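Local coordinates for protein alpha-1,2-mannosidase (Trichoderma reesei, PDB 1HCU) that probably trims alpha-1,2-linked mannose residues from high-mannose N-glycans, as a calcium-dependent glycoside hydrolase of family 47, at residues Gly272-Ile277 with Gln326-Phe331; Leu390-Leu395 with Glu450-Ala455. One frame throughout, in Å; residues are numbered along the deposited sequence.

How the contacts relate
The two contacts follow one another along the chain: contact 1, between helices 263-280 and 326-344, is complete before contact 2 joins the turn leading into helix 393-405 to the start of helix 451-465. Their centres lie about 25 Å apart and their nearest atoms about 12 Å, so neither touches the other. Both belong to the single catalytic domain of glycosyl hydrolase family 47, an (alpha/alpha)7 barrel, but at different depths. Contact 1 sits about 20 Å from the centre of the chain, where helices pack near the surface; contact 2 is buried about 8 Å from that centre, near the calcium ion and the predicted catalytic residues.

Contact 1: residues Gly272-Ile277 with Gln326-Phe331; sequences GADSTI and QKYIDF
Helices 263-280 and 326-344 meet through Ala-273, Asp-274 and Ile-277 on one side and Tyr-328 and Phe-331 on the other, their local axes passing 11.5 Å apart at 51°. That wide spacing is bridged by large rings reaching from the second helix. Ile-277 lays CG1 over the centre of the Phe-331 ring, 3.6 Å from the centroid and almost straight above it, a CH-pi contact. Phe-331 swings its ring there with CG anti to the backbone N (chi1 -172°), and the two side chains run antiparallel past one another. The long ethyl arm of isoleucine suits this place: CG1 covers the Phe-331 ring, and CD1 at its end reaches the edge of Tyr-328, 4.1 Å from its CD2.

The pairing belongs to the helical (alpha/alpha)7 barrel of family 47, and Phe-316 of helix 312-323 also packs against Ala-273, Ile-277 and Phe-331. Small Ala-273 lets the Tyr-328 ring come close, CB lying 3.9 Å from CE2. Beyond it the phenol OH donates to OD1 of Asp-274 over 2.7 Å, arriving on the syn side but 29° out of the carboxylate plane. Trp-269 meets Tyr-328 edge-to-face, while Lys-327 CG covers the centre of one ring face. Lys-327 NZ stays 4.7 Å from Asp-274 OD1, too far for a salt bridge, though its positive charge may help stabilise the ionised carboxylate.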
ATOM      1  N   GLY A 272      -1.058   3.985 -19.141  1.00  8.98           N
ATOM      2  CA  GLY A 272      -2.065   3.826 -18.111  1.00  8.55           C
ATOM      3  C   GLY A 272      -2.474   5.192 -17.587  1.00  7.92           C
ATOM      4  O   GLY A 272      -3.649   5.548 -17.640  1.00  6.58           O
ATOM      5  N   ALA A 273      -1.493   5.957 -17.111  1.00  6.73           N
ATOM      6  CA  ALA A 273      -1.727   7.284 -16.559  1.00  9.15           C
ATOM      7  C   ALA A 273      -2.536   8.196 -17.475  1.00 10.25           C
ATOM      8  O   ALA A 273      -3.526   8.805 -17.049  1.00 10.51           O
ATOM      9  CB  ALA A 273      -0.391   7.958 -16.219  1.00  9.47           C
ATOM     10  N   ASP A 274      -2.104   8.294 -18.725  1.00 10.03           N
ATOM     11  CA  ASP A 274      -2.780   9.136 -19.697  1.00 11.17           C
ATOM     12  C   ASP A 274      -4.191   8.629 -19.965  1.00 11.43           C
ATOM     13  O   ASP A 274      -5.124   9.419 -20.109  1.00 12.09           O
ATOM     14  CB  ASP A 274      -1.966   9.204 -20.995  1.00 11.87           C
ATOM     15  CG  ASP A 274      -0.656   9.961 -20.822  1.00 14.86           C
ATOM     16  OD1 ASP A 274      -0.560  10.773 -19.876  1.00 16.81           O
ATOM     17  OD2 ASP A 274       0.274   9.766 -21.636  1.00 15.16           O
ATOM     18  N   SER A 275      -4.354   7.312 -20.010  1.00 10.87           N
ATOM     19  CA  SER A 275      -5.672   6.743 -20.242  1.00 11.54           C
ATOM     20  C   SER A 275      -6.632   6.931 -19.063  1.00 10.80           C
ATOM     21  O   SER A 275      -7.820   7.134 -19.282  1.00 12.61           O
ATOM     22  CB  SER A 275      -5.572   5.251 -20.591  1.00  9.36           C
ATOM     23  OG  SER A 275      -5.122   5.076 -21.913  1.00  7.31           O
ATOM     24  N   THR A 276      -6.152   6.866 -17.824  1.00  9.82           N
ATOM     25  CA  THR A 276      -7.085   7.044 -16.714  1.00 11.46           C
ATOM     26  C   THR A 276      -7.457   8.516 -16.586  1.00 11.64           C
ATOM     27  O   THR A 276      -8.551   8.853 -16.144  1.00 12.83           O
ATOM     28  CB  THR A 276      -6.527   6.511 -15.363  1.00 11.37           C
ATOM     29  OG1 THR A 276      -5.865   7.557 -14.647  1.00 17.44           O
ATOM     30  CG2 THR A 276      -5.570   5.371 -15.608  1.00  8.74           C
ATOM     31  N   ILE A 277      -6.552   9.391 -17.005  1.00 11.09           N
ATOM     32  CA  ILE A 277      -6.808  10.817 -16.953  1.00 11.33           C
ATOM     33  C   ILE A 277      -7.852  11.220 -17.988  1.00 12.30           C
ATOM     34  O   ILE A 277      -8.726  12.039 -17.704  1.00 14.54           O
ATOM     35  CB  ILE A 277      -5.517  11.629 -17.199  1.00 12.91           C
ATOM     36  CG1 ILE A 277      -4.594  11.509 -15.986  1.00 13.73           C
ATOM     37  CG2 ILE A 277      -5.856  13.101 -17.442  1.00 10.17           C
ATOM     38  CD1 ILE A 277      -3.306  12.287 -16.123  1.00 15.76           C
ATOM     39  N   GLN A 326       4.506  18.140 -15.139  1.00 17.57           N
ATOM     40  CA  GLN A 326       3.549  18.837 -14.277  1.00 17.87           C
ATOM     41  C   GLN A 326       2.134  18.268 -14.347  1.00 16.92           C
ATOM     42  O   GLN A 326       1.420  18.255 -13.343  1.00 15.60           O
ATOM     43  CB  GLN A 326       3.490  20.322 -14.650  1.00 19.11           C
ATOM     44  CG  GLN A 326       4.134  21.264 -13.646  1.00 24.37           C
ATOM     45  CD  GLN A 326       3.563  21.138 -12.247  1.00 22.77           C
ATOM     46  OE1 GLN A 326       2.360  21.039 -12.066  1.00 28.00           O
ATOM     47  NE2 GLN A 326       4.426  21.161 -11.256  1.00 27.41           N
ATOM     48  N   LYS A 327       1.734  17.824 -15.537  1.00 15.31           N
ATOM     49  CA  LYS A 327       0.404  17.273 -15.745  1.00 16.06           C
ATOM     50  C   LYS A 327       0.080  16.166 -14.727  1.00 14.99           C
ATOM     51  O   LYS A 327      -1.006  16.154 -14.145  1.00 11.75           O
ATOM     52  CB  LYS A 327       0.278  16.714 -17.168  1.00 18.93           C
ATOM     53  CG  LYS A 327       1.174  15.507 -17.408  1.00 24.81           C
ATOM     54  CD  LYS A 327       0.978  14.837 -18.773  1.00 28.96           C
ATOM     55  CE  LYS A 327       1.712  15.558 -19.905  1.00 31.22           C
ATOM     56  NZ  LYS A 327       1.788  14.698 -21.135  1.00 30.03           N
ATOM     57  N   TYR A 328       1.019  15.240 -14.524  1.00 12.34           N
ATOM     58  CA  TYR A 328       0.812  14.137 -13.588  1.00 12.71           C
ATOM     59  C   TYR A 328       0.771  14.656 -12.154  1.00 13.40           C
ATOM     60  O   TYR A 328       0.017  14.148 -11.321  1.00 14.02           O
ATOM     61  CB  TYR A 328       1.914  13.078 -13.754  1.00 11.27           C
ATOM     62  CG  TYR A 328       1.936  12.456 -15.138  1.00 10.88           C
ATOM     63  CD1 TYR A 328       3.141  12.221 -15.801  1.00 10.44           C
ATOM     64  CD2 TYR A 328       0.745  12.148 -15.806  1.00 11.43           C
ATOM     65  CE1 TYR A 328       3.162  11.702 -17.107  1.00 11.53           C
ATOM     66  CE2 TYR A 328       0.753  11.633 -17.100  1.00 11.00           C
ATOM     67  CZ  TYR A 328       1.964  11.414 -17.746  1.00 12.26           C
ATOM     68  OH  TYR A 328       1.969  10.919 -19.034  1.00 15.71           O
ATOM     69  N   ILE A 329       1.569  15.675 -11.868  1.00 10.91           N
ATOM     70  CA  ILE A 329       1.562  16.247 -10.537  1.00 11.96           C
ATOM     71  C   ILE A 329       0.215  16.937 -10.289  1.00 12.23           C
ATOM     72  O   ILE A 329      -0.424  16.702  -9.261  1.00 13.28           O
ATOM     73  CB  ILE A 329       2.717  17.259 -10.348  1.00 13.07           C
ATOM     74  CG1 ILE A 329       4.067  16.526 -10.476  1.00 12.86           C
ATOM     75  CG2 ILE A 329       2.581  17.948  -8.995  1.00  8.40           C
ATOM     76  CD1 ILE A 329       5.294  17.422 -10.346  1.00 11.13           C
ATOM     77  N   ASP A 330      -0.233  17.767 -11.229  1.00 11.85           N
ATOM     78  CA  ASP A 330      -1.518  18.453 -11.078  1.00 12.37           C
ATOM     79  C   ASP A 330      -2.661  17.468 -10.874  1.00 11.62           C
ATOM     80  O   ASP A 330      -3.520  17.668 -10.007  1.00 10.64           O
ATOM     81  CB  ASP A 330      -1.856  19.307 -12.307  1.00 13.48           C
ATOM     82  CG  ASP A 330      -0.888  20.446 -12.519  1.00 16.03           C
ATOM     83  OD1 ASP A 330      -0.187  20.828 -11.557  1.00 15.86           O
ATOM     84  OD2 ASP A 330      -0.843  20.966 -13.656  1.00 18.98           O
ATOM     85  N   PHE A 331      -2.683  16.418 -11.692  1.00  9.72           N
ATOM     86  CA  PHE A 331      -3.737  15.417 -11.593  1.00  8.71           C
ATOM     87  C   PHE A 331      -3.668  14.711 -10.242  1.00  8.72           C
ATOM     88  O   PHE A 331      -4.692  14.480  -9.610  1.00  9.35           O
ATOM     89  CB  PHE A 331      -3.635  14.409 -12.749  1.00  7.89           C
ATOM     90  CG  PHE A 331      -4.799  13.465 -12.824  1.00  7.40           C
ATOM     91  CD1 PHE A 331      -4.676  12.154 -12.391  1.00  7.79           C
ATOM     92  CD2 PHE A 331      -6.038  13.905 -13.276  1.00  6.81           C
ATOM     93  CE1 PHE A 331      -5.769  11.291 -12.402  1.00  8.34           C
ATOM     94  CE2 PHE A 331      -7.143  13.049 -13.293  1.00  7.14           C
ATOM     95  CZ  PHE A 331      -7.008  11.742 -12.854  1.00  7.61           C
TER

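Contact 2: residues Leu390-Leu395 with Glu450-Ala455; sequences LRPETL and ESFWFA
Leu-390 meets both aromatic residues at the start of helix 451-465. Its CD1 lies over one face of the Trp-453 indole, offset toward the rim and 4.0 Å from CG, while its CB comes within 3.8 Å of CE3. The branched leucine thus spreads along the broad ring, the two side chains crossing obliquely. Trp-453 turns its indole this way with CG anti to the backbone N (chi1 168°).

Phe-452 meets the same residue differently. Its ring edge faces the backbone carbonyl: Leu-390 O lies near the ring plane, 3.4 Å from CE1, so that the slightly positive rim of the ring is turned to the oxygen. With CG between the backbone N and the carbonyl carbon (chi1 50°), the ring is turned so that its rim meets Leu-390 O and one face lies against Glu-450 CB. Pro-392 adds an apolar touch, CD lying 4.4 Å from Phe-452 CD1, and Arg-391 brings NH1 to 4.3 Å from CZ of the same ring.

Farther out, Trp-453 NE1 is hydrogen-bonded to Ser-26 OG, which fixes the indole at its polar edge, and Ile-421 of helix 408-425 packs against the same side chain. Arg-391 NE forms a salt bridge with Glu-353, a predicted proton donor. Directly after Pro-392, helix 393-405 opens with Glu-393, itself predicted to be an active-site residue, and the calcium ion lies about 6 Å from the proline side chain. Apolar and aromatic groups carry this contact, while the polar ends of Arg-391 and Glu-393 lie toward the predicted active site; the chemistry is consistent with a hydrophobic backing that holds the turn bearing these two residues against helix 451-465.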
ATOM      1  N   LEU A 390      -8.297   1.262   9.485  1.00 12.91           N
ATOM      2  CA  LEU A 390      -6.978   1.858   9.651  1.00 11.45           C
ATOM      3  C   LEU A 390      -6.123   1.909   8.378  1.00 12.60           C
ATOM      4  O   LEU A 390      -4.889   1.850   8.459  1.00 13.50           O
ATOM      5  CB  LEU A 390      -6.238   1.106  10.776  1.00 11.20           C
ATOM      6  CG  LEU A 390      -7.007   0.962  12.109  1.00 13.61           C
ATOM      7  CD1 LEU A 390      -6.209   0.171  13.136  1.00 12.58           C
ATOM      8  CD2 LEU A 390      -7.309   2.366  12.662  1.00 13.67           C
ATOM      9  N   ARG A 391      -6.760   2.031   7.212  1.00 11.87           N
ATOM     10  CA  ARG A 391      -6.009   2.094   5.954  1.00 13.48           C
ATOM     11  C   ARG A 391      -5.154   3.351   5.881  1.00 13.09           C
ATOM     12  O   ARG A 391      -5.409   4.326   6.583  1.00 14.98           O
ATOM     13  CB  ARG A 391      -6.941   2.007   4.742  1.00 12.54           C
ATOM     14  CG  ARG A 391      -7.521   0.599   4.558  1.00 13.63           C
ATOM     15  CD  ARG A 391      -8.183   0.449   3.211  1.00 13.90           C
ATOM     16  NE  ARG A 391      -8.920  -0.803   3.046  1.00 13.38           N
ATOM     17  CZ  ARG A 391      -8.379  -2.018   2.961  1.00 14.77           C
ATOM     18  NH1 ARG A 391      -7.061  -2.189   3.034  1.00 13.83           N
ATOM     19  NH2 ARG A 391      -9.168  -3.069   2.768  1.00 13.15           N
ATOM     20  N   PRO A 392      -4.120   3.340   5.035  1.00 12.53           N
ATOM     21  CA  PRO A 392      -3.255   4.514   4.939  1.00 11.66           C
ATOM     22  C   PRO A 392      -3.239   5.281   3.620  1.00 12.65           C
ATOM     23  O   PRO A 392      -2.636   6.354   3.536  1.00 13.36           O
ATOM     24  CB  PRO A 392      -1.895   3.914   5.217  1.00 10.22           C
ATOM     25  CG  PRO A 392      -1.976   2.645   4.360  1.00 11.65           C
ATOM     26  CD  PRO A 392      -3.414   2.136   4.552  1.00 10.89           C
ATOM     27  N   GLU A 393      -3.887   4.743   2.599  1.00 11.84           N
ATOM     28  CA  GLU A 393      -3.861   5.366   1.284  1.00 12.45           C
ATOM     29  C   GLU A 393      -4.037   6.877   1.193  1.00 12.43           C
ATOM     30  O   GLU A 393      -3.356   7.528   0.410  1.00 13.75           O
ATOM     31  CB  GLU A 393      -4.873   4.686   0.364  1.00 12.83           C
ATOM     32  CG  GLU A 393      -4.550   3.228   0.092  1.00 16.07           C
ATOM     33  CD  GLU A 393      -5.017   2.311   1.203  1.00 17.32           C
ATOM     34  OE1 GLU A 393      -4.630   1.128   1.194  1.00 21.97           O
ATOM     35  OE2 GLU A 393      -5.773   2.767   2.077  1.00 16.77           O
ATOM     36  N   THR A 394      -4.945   7.440   1.978  1.00 12.02           N
ATOM     37  CA  THR A 394      -5.186   8.872   1.927  1.00 11.11           C
ATOM     38  C   THR A 394      -4.048   9.672   2.564  1.00 11.95           C
ATOM     39  O   THR A 394      -3.593  10.683   2.001  1.00  9.52           O
ATOM     40  CB  THR A 394      -6.543   9.187   2.577  1.00 12.11           C
ATOM     41  OG1 THR A 394      -7.579   8.590   1.786  1.00 10.90           O
ATOM     42  CG2 THR A 394      -6.777  10.683   2.659  1.00 12.64           C
ATOM     43  N   LEU A 395      -3.584   9.209   3.724  1.00  9.77           N
ATOM     44  CA  LEU A 395      -2.472   9.849   4.409  1.00  9.58           C
ATOM     45  C   LEU A 395      -1.273   9.741   3.476  1.00 10.61           C
ATOM     46  O   LEU A 395      -0.412  10.625   3.433  1.00 11.74           O
ATOM     47  CB  LEU A 395      -2.174   9.131   5.726  1.00  9.31           C
ATOM     48  CG  LEU A 395      -3.221   9.326   6.824  1.00  9.89           C
ATOM     49  CD1 LEU A 395      -3.076   8.211   7.839  1.00 11.13           C
ATOM     50  CD2 LEU A 395      -3.049  10.709   7.481  1.00  8.04           C
ATOM     51  N   GLU A 450      -4.852  -3.979  12.245  1.00 15.47           N
ATOM     52  CA  GLU A 450      -4.055  -4.521  11.152  1.00 16.20           C
ATOM     53  C   GLU A 450      -2.604  -4.059  11.206  1.00 15.79           C
ATOM     54  O   GLU A 450      -2.308  -2.954  11.666  1.00 15.42           O
ATOM     55  CB  GLU A 450      -4.678  -4.118   9.820  1.00 18.47           C
ATOM     56  CG  GLU A 450      -6.047  -4.720   9.594  1.00 22.70           C
ATOM     57  CD  GLU A 450      -5.979  -6.156   9.130  1.00 25.48           C
ATOM     58  OE1 GLU A 450      -7.031  -6.831   9.142  1.00 26.25           O
ATOM     59  OE2 GLU A 450      -4.879  -6.611   8.743  1.00 28.81           O
ATOM     60  N   SER A 451      -1.704  -4.904  10.710  1.00 14.64           N
ATOM     61  CA  SER A 451      -0.284  -4.579  10.724  1.00 13.86           C
ATOM     62  C   SER A 451       0.071  -3.317   9.924  1.00 13.30           C
ATOM     63  O   SER A 451       0.978  -2.578  10.313  1.00 11.28           O
ATOM     64  CB  SER A 451       0.544  -5.780  10.232  1.00 12.78           C
ATOM     65  OG  SER A 451       0.359  -6.027   8.850  1.00 15.69           O
ATOM     66  N   PHE A 452      -0.630  -3.057   8.819  1.00 12.50           N
ATOM     67  CA  PHE A 452      -0.318  -1.862   8.034  1.00 12.33           C
ATOM     68  C   PHE A 452      -0.557  -0.559   8.821  1.00 12.47           C
ATOM     69  O   PHE A 452      -0.169   0.524   8.389  1.00 10.88           O
ATOM     70  CB  PHE A 452      -1.081  -1.864   6.696  1.00 13.39           C
ATOM     71  CG  PHE A 452      -2.559  -2.120   6.822  1.00 13.92           C
ATOM     72  CD1 PHE A 452      -3.379  -1.207   7.463  1.00 11.98           C
ATOM     73  CD2 PHE A 452      -3.132  -3.261   6.261  1.00 13.18           C
ATOM     74  CE1 PHE A 452      -4.749  -1.413   7.545  1.00 14.63           C
ATOM     75  CE2 PHE A 452      -4.507  -3.480   6.339  1.00 16.15           C
ATOM     76  CZ  PHE A 452      -5.319  -2.551   6.982  1.00 13.20           C
ATOM     77  N   TRP A 453      -1.194  -0.668   9.983  1.00 13.03           N
ATOM     78  CA  TRP A 453      -1.399   0.508  10.822  1.00 13.63           C
ATOM     79  C   TRP A 453       0.019   0.918  11.235  1.00 13.88           C
ATOM     80  O   TRP A 453       0.384   2.091  11.161  1.00 16.48           O
ATOM     81  CB  TRP A 453      -2.240   0.141  12.040  1.00 13.22           C
ATOM     82  CG  TRP A 453      -2.292   1.178  13.129  1.00 13.01           C
ATOM     83  CD1 TRP A 453      -1.921   1.006  14.431  1.00 13.20           C
ATOM     84  CD2 TRP A 453      -2.801   2.519  13.033  1.00 12.60           C
ATOM     85  NE1 TRP A 453      -2.169   2.149  15.154  1.00 12.48           N
ATOM     86  CE2 TRP A 453      -2.709   3.092  14.322  1.00 12.01           C
ATOM     87  CE3 TRP A 453      -3.329   3.287  11.986  1.00 11.58           C
ATOM     88  CZ2 TRP A 453      -3.126   4.399  14.594  1.00 13.33           C
ATOM     89  CZ3 TRP A 453      -3.743   4.587  12.255  1.00 12.45           C
ATOM     90  CH2 TRP A 453      -3.638   5.130  13.552  1.00 13.43           C
ATOM     91  N   PHE A 454       0.821  -0.069  11.633  1.00 11.79           N
ATOM     92  CA  PHE A 454       2.205   0.156  12.038  1.00 12.52           C
ATOM     93  C   PHE A 454       3.108   0.566  10.878  1.00 13.34           C
ATOM     94  O   PHE A 454       3.874   1.524  10.979  1.00 12.54           O
ATOM     95  CB  PHE A 454       2.820  -1.112  12.649  1.00 12.99           C
ATOM     96  CG  PHE A 454       2.342  -1.422  14.031  1.00 15.15           C
ATOM     97  CD1 PHE A 454       1.507  -2.511  14.263  1.00 15.58           C
ATOM     98  CD2 PHE A 454       2.733  -0.632  15.108  1.00 15.76           C
ATOM     99  CE1 PHE A 454       1.068  -2.809  15.544  1.00 16.11           C
ATOM    100  CE2 PHE A 454       2.300  -0.922  16.395  1.00 15.80           C
ATOM    101  CZ  PHE A 454       1.466  -2.010  16.615  1.00 16.39           C
ATOM    102  N   ALA A 455       3.012  -0.168   9.777  1.00 11.50           N
ATOM    103  CA  ALA A 455       3.864   0.082   8.625  1.00 11.12           C
ATOM    104  C   ALA A 455       3.540   1.277   7.747  1.00 10.64           C
ATOM    105  O   ALA A 455       4.446   1.942   7.244  1.00  8.92           O
ATOM    106  CB  ALA A 455       3.915  -1.173   7.756  1.00  9.75           C
TER